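Local coordinates for cruciferin (Brassica napus, PDB 3KGL), which probably serves as a nutrient reservoir of the seed, an 11S storage globulin whose mature subunits, each of two cupin domains, assemble into hexamers, at residues A[410-423]-A[437-449]. Sequence-based numbering, arbitrary orientation.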
loop_
_atom_site.group_PDB
_atom_site.type_symbol
_atom_site.label_atom_id
_atom_site.label_comp_id
_atom_site.label_asym_id
_atom_site.label_seq_id
_atom_site.Cartn_x
_atom_site.Cartn_y
_atom_site.Cartn_z
ATOM N N THR A 410 25.664 5.129 -5.948
ATOM C CA THR A 410 26.497 5.689 -7.000
ATOM C C THR A 410 27.103 4.558 -7.848
ATOM O O THR A 410 27.275 3.440 -7.361
ATOM C CB THR A 410 27.613 6.604 -6.414
ATOM O OG1 THR A 410 28.412 5.875 -5.477
ATOM C CG2 THR A 410 27.010 7.774 -5.692
ATOM N N LEU A 411 27.408 4.840 -9.113
ATOM C CA LEU A 411 28.118 3.874 -9.945
ATOM C C LEU A 411 29.598 4.184 -9.975
ATOM O O LEU A 411 30.404 3.309 -10.257
ATOM C CB LEU A 411 27.593 3.871 -11.372
ATOM C CG LEU A 411 26.161 3.401 -11.607
ATOM C CD1 LEU A 411 25.708 3.862 -12.975
ATOM C CD2 LEU A 411 26.052 1.894 -11.491
ATOM N N ALA A 412 29.959 5.429 -9.690
ATOM C CA ALA A 412 31.367 5.827 -9.693
ATOM C C ALA A 412 31.729 6.625 -8.451
ATOM O O ALA A 412 30.969 7.490 -8.020
ATOM C CB ALA A 412 31.696 6.623 -10.946
ATOM N N GLY A 413 32.887 6.324 -7.871
ATOM C CA GLY A 413 33.387 7.106 -6.759
ATOM C C GLY A 413 33.688 6.306 -5.514
ATOM O O GLY A 413 33.720 5.084 -5.551
ATOM N N ARG A 414 33.901 7.015 -4.408
ATOM C CA ARG A 414 34.305 6.415 -3.138
ATOM C C ARG A 414 33.234 5.501 -2.508
ATOM O O ARG A 414 33.558 4.631 -1.706
ATOM C CB ARG A 414 34.784 7.506 -2.160
ATOM C CG ARG A 414 34.800 7.111 -0.675
ATOM C CD ARG A 414 35.984 6.216 -0.290
ATOM N NE ARG A 414 35.750 5.478 0.958
ATOM C CZ ARG A 414 36.709 4.929 1.705
ATOM N NH1 ARG A 414 36.404 4.274 2.821
ATOM N NH2 ARG A 414 37.979 5.040 1.340
ATOM N N THR A 415 31.970 5.679 -2.873
ATOM C CA THR A 415 30.925 4.764 -2.403
ATOM C C THR A 415 30.344 3.882 -3.515
ATOM O O THR A 415 29.379 3.159 -3.299
ATOM C CB THR A 415 29.772 5.504 -1.687
ATOM O OG1 THR A 415 29.279 6.570 -2.512
ATOM C CG2 THR A 415 30.253 6.065 -0.370
ATOM N N SER A 416 30.942 3.956 -4.699
ATOM C CA SER A 416 30.507 3.201 -5.868
ATOM C C SER A 416 30.034 1.786 -5.557
ATOM O O SER A 416 30.553 1.143 -4.641
ATOM C CB SER A 416 31.660 3.129 -6.866
ATOM O OG SER A 416 31.423 2.133 -7.844
ATOM N N VAL A 417 29.058 1.302 -6.330
ATOM C CA VAL A 417 28.640 -0.100 -6.255
ATOM C C VAL A 417 29.810 -0.963 -6.699
ATOM O O VAL A 417 30.051 -2.035 -6.147
ATOM C CB VAL A 417 27.425 -0.414 -7.166
ATOM C CG1 VAL A 417 27.772 -0.172 -8.626
ATOM C CG2 VAL A 417 26.956 -1.855 -6.978
ATOM N N LEU A 418 30.535 -0.477 -7.704
ATOM C CA LEU A 418 31.711 -1.166 -8.224
ATOM C C LEU A 418 32.831 -1.234 -7.185
ATOM O O LEU A 418 33.528 -2.246 -7.049
ATOM C CB LEU A 418 32.204 -0.469 -9.490
ATOM C CG LEU A 418 31.730 -1.056 -10.818
ATOM C CD1 LEU A 418 30.255 -1.446 -10.761
ATOM C CD2 LEU A 418 32.003 -0.071 -11.944
ATOM N N ARG A 419 32.993 -0.143 -6.453
ATOM C CA ARG A 419 34.001 -0.064 -5.424
ATOM C C ARG A 419 33.885 -1.262 -4.495
ATOM O O ARG A 419 34.874 -1.693 -3.902
ATOM C CB ARG A 419 33.799 1.215 -4.643
ATOM C CG ARG A 419 34.876 1.490 -3.648
ATOM C CD ARG A 419 35.883 2.438 -4.218
ATOM N NE ARG A 419 36.737 2.954 -3.159
ATOM C CZ ARG A 419 37.550 3.988 -3.309
ATOM N NH1 ARG A 419 37.603 4.619 -4.480
ATOM N NH2 ARG A 419 38.298 4.387 -2.290
ATOM N N GLY A 420 32.671 -1.797 -4.378
ATOM C CA GLY A 420 32.374 -2.891 -3.464
ATOM C C GLY A 420 32.428 -4.259 -4.117
ATOM O O GLY A 420 32.007 -5.258 -3.537
ATOM N N LEU A 421 32.958 -4.299 -5.332
ATOM C CA LEU A 421 33.193 -5.553 -6.031
ATOM C C LEU A 421 34.661 -5.955 -5.959
ATOM O O LEU A 421 35.547 -5.098 -5.956
ATOM C CB LEU A 421 32.796 -5.404 -7.495
ATOM C CG LEU A 421 31.400 -5.846 -7.909
ATOM C CD1 LEU A 421 30.449 -5.782 -6.752
ATOM C CD2 LEU A 421 30.956 -4.966 -9.023
ATOM N N PRO A 422 34.924 -7.267 -5.914
ATOM C CA PRO A 422 36.287 -7.804 -6.038
ATOM C C PRO A 422 36.844 -7.480 -7.415
ATOM O O PRO A 422 36.094 -7.509 -8.387
ATOM C CB PRO A 422 36.081 -9.315 -5.922
ATOM C CG PRO A 422 34.745 -9.484 -5.276
ATOM C CD PRO A 422 33.921 -8.324 -5.723
ATOM N N LEU A 423 38.130 -7.176 -7.512
ATOM C CA LEU A 423 38.698 -6.845 -8.813
ATOM C C LEU A 423 38.321 -7.845 -9.894
ATOM O O LEU A 423 37.926 -7.455 -10.986
ATOM C CB LEU A 423 40.217 -6.697 -8.754
ATOM C CG LEU A 423 40.648 -5.238 -8.704
ATOM C CD1 LEU A 423 41.046 -4.874 -7.309
ATOM C CD2 LEU A 423 41.790 -4.993 -9.653
ATOM N N ALA A 437 41.143 -2.549 -14.193
ATOM C CA ALA A 437 40.173 -2.685 -13.112
ATOM C C ALA A 437 40.578 -1.863 -11.876
ATOM O O ALA A 437 39.766 -1.106 -11.330
ATOM C CB ALA A 437 39.973 -4.146 -12.752
ATOM N N ARG A 438 41.828 -2.007 -11.436
ATOM C CA ARG A 438 42.305 -1.221 -10.307
ATOM C C ARG A 438 41.887 0.232 -10.525
ATOM O O ARG A 438 41.442 0.901 -9.588
ATOM C CB ARG A 438 43.830 -1.324 -10.137
ATOM C CG ARG A 438 44.350 -0.708 -8.820
ATOM C CD ARG A 438 45.472 0.322 -9.040
ATOM N NE ARG A 438 45.630 1.234 -7.898
ATOM C CZ ARG A 438 45.173 2.487 -7.850
ATOM N NH1 ARG A 438 44.518 3.011 -8.882
ATOM N NH2 ARG A 438 45.373 3.224 -6.762
ATOM N N ARG A 439 42.012 0.697 -11.771
ATOM C CA ARG A 439 41.692 2.080 -12.137
ATOM C C ARG A 439 40.211 2.413 -12.032
ATOM O O ARG A 439 39.836 3.301 -11.272
ATOM C CB ARG A 439 42.164 2.401 -13.553
ATOM C CG ARG A 439 43.652 2.632 -13.692
ATOM C CD ARG A 439 44.040 2.529 -15.152
ATOM N NE ARG A 439 45.399 2.982 -15.406
ATOM C CZ ARG A 439 46.015 2.847 -16.575
ATOM N NH1 ARG A 439 45.388 2.263 -17.590
ATOM N NH2 ARG A 439 47.256 3.295 -16.728
ATOM N N VAL A 440 39.381 1.719 -12.811
ATOM C CA VAL A 440 37.932 1.926 -12.796
ATOM C C VAL A 440 37.395 2.040 -11.374
ATOM O O VAL A 440 36.562 2.903 -11.066
ATOM C CB VAL A 440 37.197 0.750 -13.426
ATOM C CG1 VAL A 440 35.704 1.019 -13.422
ATOM C CG2 VAL A 440 37.706 0.483 -14.823
ATOM N N LYS A 441 37.896 1.155 -10.518
ATOM C CA LYS A 441 37.395 0.986 -9.163
ATOM C C LYS A 441 37.868 2.060 -8.171
ATOM O O LYS A 441 37.203 2.332 -7.157
ATOM C CB LYS A 441 37.788 -0.415 -8.659
ATOM C CG LYS A 441 37.128 -0.807 -7.353
ATOM C CD LYS A 441 37.518 -2.188 -6.892
ATOM C CE LYS A 441 37.188 -2.336 -5.414
ATOM N NZ LYS A 441 37.427 -3.705 -4.919
ATOM N N PHE A 442 39.008 2.677 -8.462
ATOM C CA PHE A 442 39.652 3.535 -7.478
ATOM C C PHE A 442 39.979 4.977 -7.908
ATOM O O PHE A 442 40.031 5.878 -7.063
ATOM C CB PHE A 442 40.886 2.829 -6.919
ATOM C CG PHE A 442 40.559 1.693 -5.992
ATOM C CD1 PHE A 442 39.963 1.931 -4.761
ATOM C CD2 PHE A 442 40.838 0.391 -6.342
ATOM C CE1 PHE A 442 39.649 0.886 -3.893
ATOM C CE2 PHE A 442 40.534 -0.650 -5.478
ATOM C CZ PHE A 442 39.932 -0.397 -4.253
ATOM N N ASN A 443 40.183 5.199 -9.205
ATOM C CA ASN A 443 40.634 6.506 -9.698
ATOM C C ASN A 443 39.818 7.690 -9.179
ATOM O O ASN A 443 40.379 8.694 -8.754
ATOM C CB ASN A 443 40.701 6.536 -11.232
ATOM C CG ASN A 443 41.959 5.868 -11.784
ATOM O OD1 ASN A 443 42.879 5.508 -11.037
ATOM N ND2 ASN A 443 42.002 5.703 -13.107
ATOM N N THR A 444 38.497 7.578 -9.219
ATOM C CA THR A 444 37.644 8.635 -8.690
ATOM C C THR A 444 37.508 8.487 -7.185
ATOM O O THR A 444 37.007 7.475 -6.693
ATOM C CB THR A 444 36.243 8.605 -9.319
ATOM O OG1 THR A 444 36.346 8.866 -10.722
ATOM C CG2 THR A 444 35.357 9.653 -8.690
ATOM N N ILE A 445 37.959 9.493 -6.449
ATOM C CA ILE A 445 37.873 9.416 -5.000
ATOM C C ILE A 445 36.726 10.242 -4.443
ATOM O O ILE A 445 36.298 10.019 -3.314
ATOM C CB ILE A 445 39.179 9.839 -4.313
ATOM C CG1 ILE A 445 39.443 11.332 -4.532
ATOM C CG2 ILE A 445 40.335 8.974 -4.801
ATOM C CD1 ILE A 445 40.370 11.943 -3.499
ATOM N N GLU A 446 36.231 11.198 -5.225
ATOM C CA GLU A 446 35.055 11.961 -4.807
ATOM C C GLU A 446 33.827 11.053 -4.698
ATOM O O GLU A 446 33.727 10.038 -5.395
ATOM C CB GLU A 446 34.779 13.156 -5.733
ATOM C CG GLU A 446 35.030 12.901 -7.202
ATOM C CD GLU A 446 36.315 13.533 -7.678
ATOM O OE1 GLU A 446 36.637 14.649 -7.201
ATOM O OE2 GLU A 446 36.994 12.922 -8.535
ATOM N N THR A 447 32.897 11.423 -3.821
ATOM C CA THR A 447 31.765 10.564 -3.499
ATOM C C THR A 447 30.570 10.777 -4.423
ATOM O O THR A 447 30.000 9.819 -4.977
ATOM C CB THR A 447 31.328 10.795 -2.044
ATOM O OG1 THR A 447 32.102 9.950 -1.186
ATOM C CG2 THR A 447 29.849 10.485 -1.856
ATOM N N THR A 448 30.212 12.048 -4.581
ATOM C CA THR A 448 29.007 12.436 -5.287
ATOM C C THR A 448 29.274 13.563 -6.301
ATOM O O THR A 448 28.960 13.421 -7.486
ATOM C CB THR A 448 27.912 12.852 -4.281
ATOM O OG1 THR A 448 27.310 11.679 -3.715
ATOM C CG2 THR A 448 26.845 13.686 -4.960
ATOM N N LEU A 449 29.856 14.669 -5.827
ATOM C CA LEU A 449 30.208 15.817 -6.677
ATOM C C LEU A 449 31.629 15.729 -7.230
ATOM O O LEU A 449 32.514 15.160 -6.594
ATOM C CB LEU A 449 30.080 17.129 -5.896
ATOM C CG LEU A 449 28.757 17.883 -5.952
ATOM C CD1 LEU A 449 28.967 19.308 -5.472
ATOM C CD2 LEU A 449 28.234 17.871 -7.370
#
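Lys-441 runs extended along residues 418-421, and its NZ donates to Leu-421 O at 2.6 Å, tilted 23° from the carbonyl plane. Its methylenes, with CG anti to the backbone N (chi1 -170°), pass Arg-419 CA and Leu-418 O. Beside it, Arg-419 bends at chi2 and lays one guanidinium face over the edge of Phe-442, with CZ 3.5 Å from CD1 and the two planes 61° apart. Leu-423 CD2 meets Ala-437 CB at 3.7 Å. Both segments belong to the helical extension of the C-terminal cupin barrel, leaving it after strand 408-410 and returning at strand 449-451. Near the barrel Arg-414 N donates to Glu-446 O (3.2 Å), from above the carbonyl plane, and Gly-413 lies beside Thr-444 and Glu-446 with backbone angles that by themselves call for glycine. Ser-416 OG accepts from Arg-419 N, an ST motif, and donates to Leu-411 O. The extension forms part of the interface between subunits: Asp-141 of the second subunit is salt-bridged to Lys-441 and accepts from Leu-423 N, and its Lys-233 is salt-bridged to Glu-446. Leu-421 O would probably lose its lysine donor, and Asp-141 of that subunit its salt bridge, were an alanine to replace Lys-441.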